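Local coordinates for GDP-6-deoxy-D-mannose reductase (PDB 6X3B), which probably catalyses the NADPH-dependent reduction of GDP-4-dehydro-6-deoxy-D-mannose, the step that supplies GDP-rhamnose for bacterial O-antigen synthesis, at residues A[39-44]-A[227-232]; A[99-104]-A[159-164]; A[127-132]-A[177-182]; A[193-198]-A[260-265]. One frame throughout, in Å; residues are numbered along the deposited sequence.

Contact 1 of 4, residues A[39-44]-A[227-232]; sequences QAYLAA and DVLSAY
The phenolic oxygen of Tyr-41 lies over the start of the Ser-230 side chain, OH to CB 3.7 Å, and stays 4.0 Å from the hydroxyl OG of Ser-230, so no hydrogen bond crosses between the segments. With its CG anti to the backbone N (chi1 -170°), Tyr-41 reaches from helix 33-44 to helix 225-238. CB and the ring atom CD2 of Tyr-41 both meet CD1 of Leu-229, CB at 4.2 Å, the two side chains lying alongside and pointing opposite ways. Both helices flank the Rossmann-fold sheet, the first being the one that follows the opening strand of this nucleotide-binding fold. Leu-229 also touches Val-34, His-37 and Leu-38 in that helix, and its side chain is about 8 Å from the bound NADPH. Tyr-41 is further flanked by Gln-226 and Leu-233, while Ser-230 packs on Trp-300. Nearly one turn earlier, the carboxylate of Asp-227 is hydrogen-bonded by the backbone N atoms of Glu-303 and Ile-304.

Contact 2 of 4, residues A[99-104]-A[159-164]; sequences INLLGT and ESLCLQ
No ring lies between Leu-101 and Leu-161; the flat group met here is the peptide of Leu-101, whose O touches the methyl CD2 of Leu-161 at 3.9 Å. The helices concerned, 93-114 and 150-169, cover one side of the Rossmann-fold sheet, and in short-chain dehydrogenases of this extended type they commonly build an intermolecular four-helix bundle. The present dimer fits that pattern, since Leu-101 packs on Leu-101 of the second subunit and Ser-160 on Leu-156 of that subunit. Within the subunit the segment axes run nearly parallel, 16° apart, and approach to 10.1 Å. Leu-101 and Leu-161 meet at a slant through methyls, CD1 of the former lying 3.9 Å from CD2 of the latter. One turn further on, the contact passes to a smaller pair. Thr-104 holds CG2 anti to its own N, which carries this methyl to within 3.5 Å of SG of Cys-162; Cys-162 also touches Phe-120 and Tyr-122 of the central sheet. The other branch is occupied: OG1 of Thr-104 is hydrogen-bonded to His-79 NE2 and donates to O of Asn-100 at 2.8 Å, from a position tilted 34° out of the carbonyl plane.

Contact 3 of 4, residues A[127-132]-A[177-182]; sequences DVYGQV and RPFNHI. With NDP (NADPH dihydro-nicotinamide-adenine-dinucleotide phosphate), chain E.
Strand 172-182 carries residues of the nicotinamide pocket, and the loop after strand 119-123 packs against it. Arg-177 NH1 donates to Tyr-129 OH at 3.0 Å, with an N-H...O angle of 154° and the oxygen in the guanidinium plane. The ring and guanidinium planes stand 87° apart. CG2 of Val-128 lies over one guanidinium face, toward the rim, 3.7 Å from NE of Arg-177. Both polar groups have second partners: Tyr-129 OH is hydrogen-bonded to Asn-246 OD1, and Arg-177 NH2 forms a salt bridge with Glu-159 OE1, so the guanidinium is fixed in rotation. The side chains of Phe-179 and Tyr-129 run roughly perpendicular, CZ of Phe-179 to CE2 of Tyr-129 3.8 Å. Past the break in this parallel Rossmann-fold strand, His-181 ND1 donates to Phe-179 O at 3.0 Å, a bond lying in the carbonyl plane and close to that of the imidazole. Thus oriented, the imidazole has C3N of NADPH over one face, toward the rim, and ND1 of His-181 is 3.3 Å from C4N, the hydride-carrying carbon.

Contact 4 of 4, residues A[193-198]-A[260-265]; sequences ASAARQ and ELLADI
Leu-262 meets Ala-195 and Ala-196 where helix 255-266 approaches helix 191-203, in the smaller C-terminal lobe that short-chain dehydrogenases of the extended type set beside their Rossmann domain. Followed in sequence, segment 260-265 first directs Leu-261 to a third helix, 306-320, where it packs on Leu-310. Leu-262 comes next, turned to helix 191-203, and spreads its two methyls over neighbouring alanines: CD1 reaches CB of Ala-195 at 4.0 Å, whereas CD2 lies 4.1 Å from CB of Ala-196. The fork at CG thus lets one side chain serve both partners. Because these partners are alanines, the backbones come near, with CA of Ala-196 and CA of Leu-262 only 6.7 Å apart. Helix 306-320 also borders this pair, Ile-313 touching Ala-196 and Leu-314 touching Leu-262; Ala-195 in turn rests on Leu-211 of the small two-stranded sheet. After Leu-262, Ala-263 touches Leu-270 in a loop. No hydrogen bond joins the two segments, and even the backbone is met through carbon: CD1 of Leu-262 sits 3.9 Å from the amide N of Ala-196.

In the fold
Contact 3 stands at the centre of the set, beside the nicotinamide of NADPH, and touches two of the others. Toward contact 2 it is joined by charge, Glu-159 OE1 to Arg-177 NH2 at 2.7 Å, which connects the dimer-forming helices to the strand carrying the pocket residues. Toward contact 1 the join is by packing: Val-228 CG1 lies 3.6 Å from His-181 NE2, so helix 225-238 backs the histidine that meets the cofactor. Contact 4 stays apart in the smaller lobe, its nearest atoms about 7 Å from contact 3; its centre is 36 Å from that of contact 2, across the chain's middle. Contacts 2 and 3 are both nested within the loop that contact 1 closes.

Contact 1 of 4, residues A[39-44]-A[227-232]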
loop_
_atom_site.group_PDB
_atom_site.type_symbol
_atom_site.label_atom_id
_atom_site.label_comp_id
_atom_site.label_asym_id
_atom_site.label_seq_id
_atom_site.Cartn_x
_atom_site.Cartn_y
_atom_site.Cartn_z
ATOM N N GLN A 39 23.414 15.585 5.022
ATOM C CA GLN A 39 23.893 16.678 5.860
ATOM C C GLN A 39 25.226 17.223 5.351
ATOM O O GLN A 39 25.434 18.439 5.312
ATOM C CB GLN A 39 24.011 16.212 7.311
ATOM C CG GLN A 39 24.489 17.313 8.242
ATOM C CD GLN A 39 24.367 16.943 9.697
ATOM O OE1 GLN A 39 23.788 15.914 10.040
ATOM N NE2 GLN A 39 24.908 17.791 10.570
ATOM N N ALA A 40 26.135 16.340 4.938
ATOM C CA ALA A 40 27.414 16.799 4.399
ATOM C C ALA A 40 27.214 17.538 3.080
ATOM O O ALA A 40 27.803 18.600 2.859
ATOM C CB ALA A 40 28.362 15.612 4.216
ATOM N N TYR A 41 26.369 16.990 2.206
ATOM C CA TYR A 41 26.043 17.633 0.939
ATOM C C TYR A 41 25.549 19.049 1.162
ATOM O O TYR A 41 26.052 19.997 0.549
ATOM C CB TYR A 41 24.988 16.794 0.203
ATOM C CG TYR A 41 24.691 17.190 -1.243
ATOM C CD1 TYR A 41 24.142 18.431 -1.561
ATOM C CD2 TYR A 41 24.909 16.288 -2.285
ATOM C CE1 TYR A 41 23.853 18.783 -2.886
ATOM C CE2 TYR A 41 24.622 16.624 -3.610
ATOM C CZ TYR A 41 24.096 17.869 -3.903
ATOM O OH TYR A 41 23.817 18.182 -5.217
ATOM N N LEU A 42 24.562 19.216 2.050
ATOM C CA LEU A 42 23.986 20.531 2.292
ATOM C C LEU A 42 24.980 21.490 2.929
ATOM O O LEU A 42 24.811 22.708 2.808
ATOM C CB LEU A 42 22.739 20.412 3.171
ATOM C CG LEU A 42 21.554 19.764 2.432
ATOM C CD1 LEU A 42 20.399 19.497 3.368
ATOM C CD2 LEU A 42 21.144 20.664 1.296
ATOM N N ALA A 43 26.004 20.977 3.608
ATOM C CA ALA A 43 26.991 21.864 4.209
ATOM C C ALA A 43 27.987 22.380 3.182
ATOM O O ALA A 43 28.541 23.467 3.357
ATOM C CB ALA A 43 27.731 21.146 5.341
ATOM N N ALA A 44 28.226 21.618 2.116
ATOM C CA ALA A 44 29.263 21.942 1.146
ATOM C C ALA A 44 28.738 22.607 -0.119
ATOM O O ALA A 44 29.509 23.290 -0.800
ATOM C CB ALA A 44 30.020 20.674 0.743
ATOM N N ASP A 227 24.379 11.145 -6.174
ATOM C CA ASP A 227 23.415 11.353 -7.254
ATOM C C ASP A 227 21.994 11.129 -6.758
ATOM O O ASP A 227 21.064 11.824 -7.192
ATOM C CB ASP A 227 23.728 10.439 -8.438
ATOM C CG ASP A 227 24.876 10.962 -9.285
ATOM O OD1 ASP A 227 25.050 12.200 -9.352
ATOM O OD2 ASP A 227 25.608 10.145 -9.873
ATOM N N VAL A 228 21.816 10.179 -5.828
ATOM C CA VAL A 228 20.510 9.974 -5.210
ATOM C C VAL A 228 20.083 11.224 -4.453
ATOM O O VAL A 228 18.944 11.685 -4.579
ATOM C CB VAL A 228 20.537 8.744 -4.289
ATOM C CG1 VAL A 228 19.203 8.601 -3.574
ATOM C CG2 VAL A 228 20.863 7.491 -5.082
ATOM N N LEU A 229 20.990 11.780 -3.636
ATOM C CA LEU A 229 20.679 13.009 -2.914
ATOM C C LEU A 229 20.305 14.138 -3.857
ATOM O O LEU A 229 19.409 14.939 -3.562
ATOM C CB LEU A 229 21.875 13.445 -2.077
ATOM C CG LEU A 229 22.171 12.480 -0.954
ATOM C CD1 LEU A 229 23.396 12.982 -0.221
ATOM C CD2 LEU A 229 20.941 12.428 -0.070
ATOM N N SER A 230 21.043 14.278 -4.947
ATOM C CA SER A 230 20.791 15.407 -5.832
ATOM C C SER A 230 19.426 15.268 -6.489
ATOM O O SER A 230 18.725 16.262 -6.712
ATOM C CB SER A 230 21.906 15.500 -6.871
ATOM O OG SER A 230 21.524 16.329 -7.952
ATOM N N ALA A 231 19.019 14.029 -6.761
ATOM C CA ALA A 231 17.677 13.785 -7.271
ATOM C C ALA A 231 16.618 14.213 -6.270
ATOM O O ALA A 231 15.602 14.780 -6.663
ATOM C CB ALA A 231 17.518 12.301 -7.632
ATOM N N TYR A 232 16.824 13.941 -4.961
ATOM C CA TYR A 232 15.810 14.324 -3.970
ATOM C C TYR A 232 15.663 15.836 -3.887
ATOM O O TYR A 232 14.544 16.363 -3.780
ATOM C CB TYR A 232 16.152 13.783 -2.569
ATOM C CG TYR A 232 16.181 12.275 -2.437
ATOM C CD1 TYR A 232 15.686 11.446 -3.447
ATOM C CD2 TYR A 232 16.724 11.686 -1.299
ATOM C CE1 TYR A 232 15.743 10.051 -3.327
ATOM C CE2 TYR A 232 16.782 10.305 -1.150
ATOM C CZ TYR A 232 16.290 9.485 -2.162
ATOM O OH TYR A 232 16.335 8.109 -2.042
#

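Contact 2 of 4, residues A[99-104]-A[159-164]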
loop_
_atom_site.group_PDB
_atom_site.type_symbol
_atom_site.label_atom_id
_atom_site.label_comp_id
_atom_site.label_asym_id
_atom_site.label_seq_id
_atom_site.Cartn_x
_atom_site.Cartn_y
_atom_site.Cartn_z
ATOM N N ILE A 99 6.927 1.027 12.422
ATOM C CA ILE A 99 7.915 2.088 12.232
ATOM C C ILE A 99 7.691 2.791 10.897
ATOM O O ILE A 99 7.642 4.026 10.820
ATOM C CB ILE A 99 9.344 1.516 12.309
ATOM C CG1 ILE A 99 9.625 0.941 13.704
ATOM C CG2 ILE A 99 10.366 2.592 11.875
ATOM C CD1 ILE A 99 11.007 0.304 13.846
ATOM N N ASN A 100 7.579 2.011 9.824
ATOM C CA ASN A 100 7.600 2.612 8.503
ATOM C C ASN A 100 6.254 3.201 8.113
ATOM O O ASN A 100 6.208 4.199 7.380
ATOM C CB ASN A 100 8.062 1.602 7.468
ATOM C CG ASN A 100 9.549 1.282 7.590
ATOM O OD1 ASN A 100 10.269 1.900 8.384
ATOM N ND2 ASN A 100 10.010 0.310 6.807
ATOM N N LEU A 101 5.153 2.634 8.595
ATOM C CA LEU A 101 3.848 3.162 8.214
ATOM C C LEU A 101 3.248 4.012 9.322
ATOM O O LEU A 101 2.920 5.185 9.104
ATOM C CB LEU A 101 2.886 2.022 7.835
ATOM C CG LEU A 101 1.496 2.503 7.435
ATOM C CD1 LEU A 101 1.599 3.379 6.176
ATOM C CD2 LEU A 101 0.626 1.276 7.161
ATOM N N LEU A 102 3.083 3.433 10.516
ATOM C CA LEU A 102 2.532 4.213 11.618
ATOM C C LEU A 102 3.485 5.334 12.028
ATOM O O LEU A 102 3.038 6.402 12.451
ATOM C CB LEU A 102 2.205 3.299 12.801
ATOM C CG LEU A 102 0.848 2.578 12.687
ATOM C CD1 LEU A 102 -0.279 3.603 12.589
ATOM C CD2 LEU A 102 0.785 1.662 11.476
ATOM N N GLY A 103 4.795 5.111 11.909
ATOM C CA GLY A 103 5.739 6.186 12.188
ATOM C C GLY A 103 5.599 7.335 11.201
ATOM O O GLY A 103 5.670 8.509 11.578
ATOM N N THR A 104 5.393 7.011 9.927
ATOM C CA THR A 104 5.149 8.056 8.942
ATOM C C THR A 104 3.857 8.804 9.248
ATOM O O THR A 104 3.804 10.041 9.168
ATOM C CB THR A 104 5.127 7.435 7.553
ATOM O OG1 THR A 104 6.443 6.939 7.274
ATOM C CG2 THR A 104 4.705 8.478 6.493
ATOM N N GLU A 159 3.849 5.042 0.921
ATOM C CA GLU A 159 3.626 5.835 -0.290
ATOM C C GLU A 159 2.164 6.240 -0.409
ATOM O O GLU A 159 1.839 7.420 -0.586
ATOM C CB GLU A 159 4.009 5.030 -1.537
ATOM C CG GLU A 159 5.473 4.841 -1.859
ATOM C CD GLU A 159 5.643 4.183 -3.230
ATOM O OE1 GLU A 159 4.669 4.210 -4.023
ATOM O OE2 GLU A 159 6.729 3.657 -3.543
ATOM N N SER A 160 1.269 5.250 -0.333
ATOM C CA SER A 160 -0.167 5.493 -0.467
ATOM C C SER A 160 -0.657 6.467 0.594
ATOM O O SER A 160 -1.402 7.416 0.297
ATOM C CB SER A 160 -0.931 4.165 -0.346
ATOM O OG SER A 160 -0.413 3.219 -1.244
ATOM N N LEU A 161 -0.246 6.237 1.845
ATOM C CA LEU A 161 -0.612 7.125 2.939
ATOM C C LEU A 161 -0.169 8.558 2.655
ATOM O O LEU A 161 -0.982 9.497 2.716
ATOM C CB LEU A 161 -0.002 6.617 4.256
ATOM C CG LEU A 161 -0.222 7.563 5.447
ATOM C CD1 LEU A 161 -1.719 7.644 5.794
ATOM C CD2 LEU A 161 0.608 7.121 6.675
ATOM N N CYS A 162 1.120 8.751 2.335
ATOM C CA CYS A 162 1.597 10.115 2.072
ATOM C C CYS A 162 0.833 10.767 0.922
ATOM O O CYS A 162 0.464 11.946 0.996
ATOM C CB CYS A 162 3.085 10.106 1.769
ATOM S SG CYS A 162 4.053 9.692 3.237
ATOM N N LEU A 163 0.586 10.019 -0.147
ATOM C CA LEU A 163 -0.135 10.601 -1.269
ATOM C C LEU A 163 -1.581 10.883 -0.910
ATOM O O LEU A 163 -2.154 11.872 -1.392
ATOM C CB LEU A 163 -0.049 9.683 -2.485
ATOM C CG LEU A 163 1.343 9.564 -3.100
ATOM C CD1 LEU A 163 1.412 8.387 -4.052
ATOM C CD2 LEU A 163 1.753 10.882 -3.798
ATOM N N GLN A 164 -2.182 10.039 -0.066
ATOM C CA GLN A 164 -3.521 10.319 0.446
ATOM C C GLN A 164 -3.538 11.599 1.264
ATOM O O GLN A 164 -4.483 12.398 1.156
ATOM C CB GLN A 164 -4.031 9.149 1.286
ATOM C CG GLN A 164 -5.427 9.334 1.874
ATOM C CD GLN A 164 -5.410 9.689 3.351
ATOM O OE1 GLN A 164 -5.896 10.756 3.755
ATOM N NE2 GLN A 164 -4.834 8.813 4.166
#

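Contact 3 of 4, residues A[127-132]-A[177-182]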
loop_
_atom_site.group_PDB
_atom_site.type_symbol
_atom_site.label_atom_id
_atom_site.label_comp_id
_atom_site.label_asym_id
_atom_site.label_seq_id
_atom_site.Cartn_x
_atom_site.Cartn_y
_atom_site.Cartn_z
ATOM N N ASP A 127 12.489 -1.405 -4.476
ATOM C CA ASP A 127 12.144 -2.758 -4.063
ATOM C C ASP A 127 10.635 -2.984 -4.053
ATOM O O ASP A 127 10.206 -4.137 -4.049
ATOM C CB ASP A 127 12.766 -3.040 -2.673
ATOM C CG ASP A 127 12.802 -4.521 -2.320
ATOM O OD1 ASP A 127 13.115 -5.361 -3.202
ATOM O OD2 ASP A 127 12.544 -4.858 -1.141
ATOM N N VAL A 128 9.815 -1.922 -4.077
ATOM C CA VAL A 128 8.367 -2.157 -4.103
ATOM C C VAL A 128 7.928 -2.880 -5.366
ATOM O O VAL A 128 6.876 -3.533 -5.364
ATOM C CB VAL A 128 7.569 -0.846 -3.960
ATOM C CG1 VAL A 128 7.868 -0.158 -2.627
ATOM C CG2 VAL A 128 7.860 0.082 -5.147
ATOM N N TYR A 129 8.693 -2.785 -6.461
ATOM C CA TYR A 129 8.200 -3.374 -7.704
ATOM C C TYR A 129 8.152 -4.899 -7.646
ATOM O O TYR A 129 7.289 -5.503 -8.293
ATOM C CB TYR A 129 9.045 -2.920 -8.896
ATOM C CG TYR A 129 8.829 -1.470 -9.270
ATOM C CD1 TYR A 129 7.662 -1.052 -9.908
ATOM C CD2 TYR A 129 9.800 -0.516 -8.984
ATOM C CE1 TYR A 129 7.472 0.284 -10.258
ATOM C CE2 TYR A 129 9.614 0.818 -9.314
ATOM C CZ TYR A 129 8.455 1.208 -9.952
ATOM O OH TYR A 129 8.273 2.527 -10.273
ATOM N N GLY A 130 9.049 -5.540 -6.889
ATOM C CA GLY A 130 9.046 -6.995 -6.868
ATOM C C GLY A 130 9.604 -7.603 -8.151
ATOM O O GLY A 130 10.524 -7.080 -8.776
ATOM N N GLN A 131 9.038 -8.742 -8.542
ATOM C CA GLN A 131 9.532 -9.473 -9.701
ATOM C C GLN A 131 9.050 -8.785 -10.966
ATOM O O GLN A 131 7.854 -8.516 -11.119
ATOM C CB GLN A 131 9.045 -10.927 -9.662
ATOM C CG GLN A 131 9.882 -11.893 -10.476
ATOM C CD GLN A 131 9.855 -13.291 -9.894
ATOM O OE1 GLN A 131 8.903 -14.028 -10.105
ATOM N NE2 GLN A 131 10.897 -13.654 -9.143
ATOM N N VAL A 132 9.976 -8.462 -11.858
ATOM C CA VAL A 132 9.633 -7.776 -13.097
ATOM C C VAL A 132 10.201 -8.590 -14.252
ATOM O O VAL A 132 11.368 -8.994 -14.218
ATOM C CB VAL A 132 10.162 -6.329 -13.121
ATOM C CG1 VAL A 132 9.946 -5.720 -14.483
ATOM C CG2 VAL A 132 9.454 -5.481 -12.067
ATOM N N ARG A 177 11.291 6.593 -5.623
ATOM C CA ARG A 177 11.626 5.163 -5.524
ATOM C C ARG A 177 13.075 4.970 -5.949
ATOM O O ARG A 177 13.359 4.720 -7.129
ATOM C CB ARG A 177 10.696 4.294 -6.383
ATOM C CG ARG A 177 9.251 4.282 -5.884
ATOM C CD ARG A 177 8.294 3.596 -6.870
ATOM N NE ARG A 177 6.968 3.458 -6.286
ATOM C CZ ARG A 177 5.901 3.049 -6.969
ATOM N NH1 ARG A 177 6.019 2.772 -8.267
ATOM N NH2 ARG A 177 4.726 2.921 -6.361
ATOM N N PRO A 178 14.034 5.114 -5.045
ATOM C CA PRO A 178 15.437 4.937 -5.434
ATOM C C PRO A 178 15.764 3.467 -5.595
ATOM O O PRO A 178 15.262 2.610 -4.858
ATOM C CB PRO A 178 16.207 5.543 -4.258
ATOM C CG PRO A 178 15.267 5.317 -3.072
ATOM C CD PRO A 178 13.886 5.525 -3.636
ATOM N N PHE A 179 16.620 3.179 -6.571
ATOM C CA PHE A 179 17.095 1.814 -6.735
ATOM C C PHE A 179 18.404 1.677 -5.949
ATOM O O PHE A 179 18.554 2.323 -4.907
ATOM C CB PHE A 179 17.192 1.478 -8.234
ATOM C CG PHE A 179 15.821 1.268 -8.893
ATOM C CD1 PHE A 179 14.849 2.258 -8.837
ATOM C CD2 PHE A 179 15.504 0.072 -9.527
ATOM C CE1 PHE A 179 13.589 2.080 -9.430
ATOM C CE2 PHE A 179 14.258 -0.116 -10.127
ATOM C CZ PHE A 179 13.292 0.890 -10.070
ATOM N N ASN A 180 19.289 0.783 -6.385
ATOM C CA ASN A 180 20.529 0.477 -5.619
ATOM C C ASN A 180 21.386 1.724 -5.366
ATOM O O ASN A 180 21.580 2.513 -6.298
ATOM C CB ASN A 180 21.303 -0.693 -6.227
ATOM C CG ASN A 180 20.578 -2.008 -6.037
ATOM O OD1 ASN A 180 19.557 -2.249 -6.669
ATOM N ND2 ASN A 180 21.089 -2.850 -5.156
ATOM N N HIS A 181 21.891 1.883 -4.169
ATOM C CA HIS A 181 22.766 3.002 -3.733
ATOM C C HIS A 181 24.193 2.482 -3.550
ATOM O O HIS A 181 24.351 1.322 -3.149
ATOM C CB HIS A 181 22.402 3.474 -2.317
ATOM C CG HIS A 181 21.146 4.260 -2.161
ATOM N ND1 HIS A 181 19.961 3.882 -2.737
ATOM C CD2 HIS A 181 20.872 5.361 -1.433
ATOM C CE1 HIS A 181 19.016 4.731 -2.404
ATOM N NE2 HIS A 181 19.550 5.644 -1.602
ATOM N N ILE A 182 25.174 3.301 -3.772
ATOM C CA ILE A 182 26.601 2.964 -3.506
ATOM C C ILE A 182 27.189 4.142 -2.725
ATOM O O ILE A 182 27.047 5.279 -3.194
ATOM C CB ILE A 182 27.402 2.698 -4.795
ATOM C CG1 ILE A 182 26.833 1.534 -5.606
ATOM C CG2 ILE A 182 28.865 2.471 -4.458
ATOM C CD1 ILE A 182 27.605 1.245 -6.869
HETATM P PA NDP E . 19.437 3.609 7.702
HETATM O O1A NDP E . 18.857 2.351 8.255
HETATM O O2A NDP E . 20.913 3.686 7.504
HETATM O O5B NDP E . 18.956 4.853 8.588
HETATM C C5B NDP E . 17.635 4.824 9.180
HETATM C C4B NDP E . 17.424 6.089 9.972
HETATM O O4B NDP E . 16.092 6.078 10.547
HETATM C C3B NDP E . 18.388 6.317 11.146
HETATM O O3B NDP E . 18.788 7.680 11.219
HETATM C C2B NDP E . 17.561 5.891 12.352
HETATM O O2B NDP E . 17.984 6.588 13.522
HETATM C C1B NDP E . 16.176 6.357 11.924
HETATM N N9A NDP E . 15.087 5.676 12.610
HETATM C C8A NDP E . 14.816 4.331 12.595
HETATM N N7A NDP E . 13.771 4.004 13.313
HETATM C C5A NDP E . 13.325 5.208 13.837
HETATM C C6A NDP E . 12.251 5.537 14.684
HETATM N N6A NDP E . 11.419 4.610 15.152
HETATM N N1A NDP E . 12.080 6.836 15.022
HETATM C C2A NDP E . 12.943 7.734 14.530
HETATM N N3A NDP E . 13.986 7.545 13.726
HETATM C C4A NDP E . 14.128 6.247 13.411
HETATM O O3 NDP E . 18.726 3.935 6.305
HETATM P PN NDP E . 19.343 4.425 4.911
HETATM O O1N NDP E . 19.952 5.772 5.110
HETATM O O2N NDP E . 20.198 3.334 4.360
HETATM O O5D NDP E . 18.021 4.566 4.017
HETATM C C5D NDP E . 17.385 5.862 3.912
HETATM C C4D NDP E . 16.066 5.706 3.197
HETATM O O4D NDP E . 16.311 5.200 1.860
HETATM C C3D NDP E . 15.069 4.733 3.844
HETATM O O3D NDP E . 13.738 5.218 3.740
HETATM C C2D NDP E . 15.291 3.462 3.027
HETATM O O2D NDP E . 14.164 2.600 3.030
HETATM C C1D NDP E . 15.566 4.027 1.638
HETATM N N1N NDP E . 16.375 3.099 0.794
HETATM C C2N NDP E . 17.706 2.897 1.042
HETATM C C3N NDP E . 18.495 2.173 0.191
HETATM C C7N NDP E . 19.846 1.782 0.653
HETATM O O7N NDP E . 20.551 1.057 -0.057
HETATM N N7N NDP E . 20.261 2.230 1.829
HETATM C C4N NDP E . 17.951 1.819 -1.151
HETATM C C5N NDP E . 16.501 2.036 -1.282
HETATM C C6N NDP E . 15.790 2.428 -0.251
HETATM P P2B NDP E . 18.559 5.571 14.636
HETATM O O1X NDP E . 18.962 6.436 15.810
HETATM O O2X NDP E . 17.440 4.614 14.990
HETATM O O3X NDP E . 19.743 4.859 14.016
#

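Contact 4 of 4, residues A[193-198]-A[260-265]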
loop_
_atom_site.group_PDB
_atom_site.type_symbol
_atom_site.label_atom_id
_atom_site.label_comp_id
_atom_site.label_asym_id
_atom_site.label_seq_id
_atom_site.Cartn_x
_atom_site.Cartn_y
_atom_site.Cartn_z
ATOM N N ALA A 193 29.139 -3.442 -0.964
ATOM C CA ALA A 193 29.740 -2.878 0.238
ATOM C C ALA A 193 30.622 -3.908 0.934
ATOM O O ALA A 193 31.730 -3.593 1.374
ATOM C CB ALA A 193 28.649 -2.358 1.177
ATOM N N SER A 194 30.158 -5.152 1.023
ATOM C CA SER A 194 30.963 -6.184 1.667
ATOM C C SER A 194 32.232 -6.475 0.872
ATOM O O SER A 194 33.306 -6.669 1.455
ATOM C CB SER A 194 30.133 -7.456 1.835
ATOM O OG SER A 194 30.948 -8.541 2.238
ATOM N N ALA A 195 32.117 -6.529 -0.459
ATOM C CA ALA A 195 33.280 -6.776 -1.307
ATOM C C ALA A 195 34.329 -5.687 -1.124
ATOM O O ALA A 195 35.526 -5.981 -1.032
ATOM C CB ALA A 195 32.855 -6.873 -2.782
ATOM N N ALA A 196 33.896 -4.423 -1.069
ATOM C CA ALA A 196 34.841 -3.329 -0.860
ATOM C C ALA A 196 35.522 -3.448 0.496
ATOM O O ALA A 196 36.746 -3.291 0.604
ATOM C CB ALA A 196 34.136 -1.981 -0.984
ATOM N N ARG A 197 34.744 -3.704 1.551
ATOM C CA ARG A 197 35.342 -3.849 2.874
ATOM C C ARG A 197 36.407 -4.939 2.864
ATOM O O ARG A 197 37.536 -4.722 3.318
ATOM C CB ARG A 197 34.265 -4.147 3.922
ATOM C CG ARG A 197 34.804 -4.227 5.351
ATOM C CD ARG A 197 33.748 -4.753 6.318
ATOM N NE ARG A 197 33.197 -6.013 5.841
ATOM C CZ ARG A 197 33.740 -7.205 6.083
ATOM N NH1 ARG A 197 34.844 -7.294 6.815
ATOM N NH2 ARG A 197 33.175 -8.305 5.595
ATOM N N GLN A 198 36.082 -6.102 2.291
ATOM C CA GLN A 198 37.021 -7.216 2.291
ATOM C C GLN A 198 38.261 -6.916 1.457
ATOM O O GLN A 198 39.368 -7.331 1.810
ATOM C CB GLN A 198 36.322 -8.471 1.788
ATOM C CG GLN A 198 35.354 -9.038 2.809
ATOM C CD GLN A 198 34.770 -10.360 2.368
ATOM O OE1 GLN A 198 35.436 -11.394 2.424
ATOM N NE2 GLN A 198 33.525 -10.329 1.899
ATOM N N GLU A 260 35.094 -7.023 -9.999
ATOM C CA GLU A 260 36.344 -6.957 -10.744
ATOM C C GLU A 260 36.885 -5.529 -10.799
ATOM O O GLU A 260 38.096 -5.316 -10.665
ATOM C CB GLU A 260 36.144 -7.520 -12.150
ATOM C CG GLU A 260 36.084 -9.063 -12.160
ATOM C CD GLU A 260 35.655 -9.621 -13.497
ATOM O OE1 GLU A 260 36.494 -10.251 -14.188
ATOM O OE2 GLU A 260 34.474 -9.424 -13.860
ATOM N N LEU A 261 36.004 -4.539 -10.988
ATOM C CA LEU A 261 36.460 -3.151 -11.010
ATOM C C LEU A 261 36.963 -2.710 -9.640
ATOM O O LEU A 261 37.925 -1.939 -9.550
ATOM C CB LEU A 261 35.342 -2.230 -11.509
ATOM C CG LEU A 261 35.683 -0.741 -11.678
ATOM C CD1 LEU A 261 36.890 -0.572 -12.588
ATOM C CD2 LEU A 261 34.481 0.040 -12.238
ATOM N N LEU A 262 36.343 -3.190 -8.559
ATOM C CA LEU A 262 36.872 -2.904 -7.228
ATOM C C LEU A 262 38.295 -3.441 -7.075
ATOM O O LEU A 262 39.191 -2.730 -6.614
ATOM C CB LEU A 262 35.964 -3.499 -6.153
ATOM C CG LEU A 262 34.721 -2.718 -5.709
ATOM C CD1 LEU A 262 33.851 -3.644 -4.849
ATOM C CD2 LEU A 262 35.083 -1.465 -4.936
ATOM N N ALA A 263 38.512 -4.711 -7.438
ATOM C CA ALA A 263 39.849 -5.297 -7.385
ATOM C C ALA A 263 40.839 -4.498 -8.218
ATOM O O ALA A 263 41.969 -4.248 -7.781
ATOM C CB ALA A 263 39.807 -6.751 -7.864
ATOM N N ASP A 264 40.431 -4.087 -9.422
ATOM C CA ASP A 264 41.307 -3.296 -10.280
ATOM C C ASP A 264 41.669 -1.970 -9.618
ATOM O O ASP A 264 42.841 -1.572 -9.588
ATOM C CB ASP A 264 40.632 -3.067 -11.640
ATOM C CG ASP A 264 41.592 -2.531 -12.690
ATOM O OD1 ASP A 264 42.820 -2.660 -12.502
ATOM O OD2 ASP A 264 41.121 -1.970 -13.705
ATOM N N ILE A 265 40.671 -1.274 -9.069
ATOM C CA ILE A 265 40.940 -0.005 -8.395
ATOM C C ILE A 265 41.881 -0.219 -7.215
ATOM O O ILE A 265 42.768 0.603 -6.945
ATOM C CB ILE A 265 39.623 0.652 -7.955
ATOM C CG1 ILE A 265 38.808 1.079 -9.184
ATOM C CG2 ILE A 265 39.877 1.881 -7.042
ATOM C CD1 ILE A 265 37.312 1.298 -8.881
#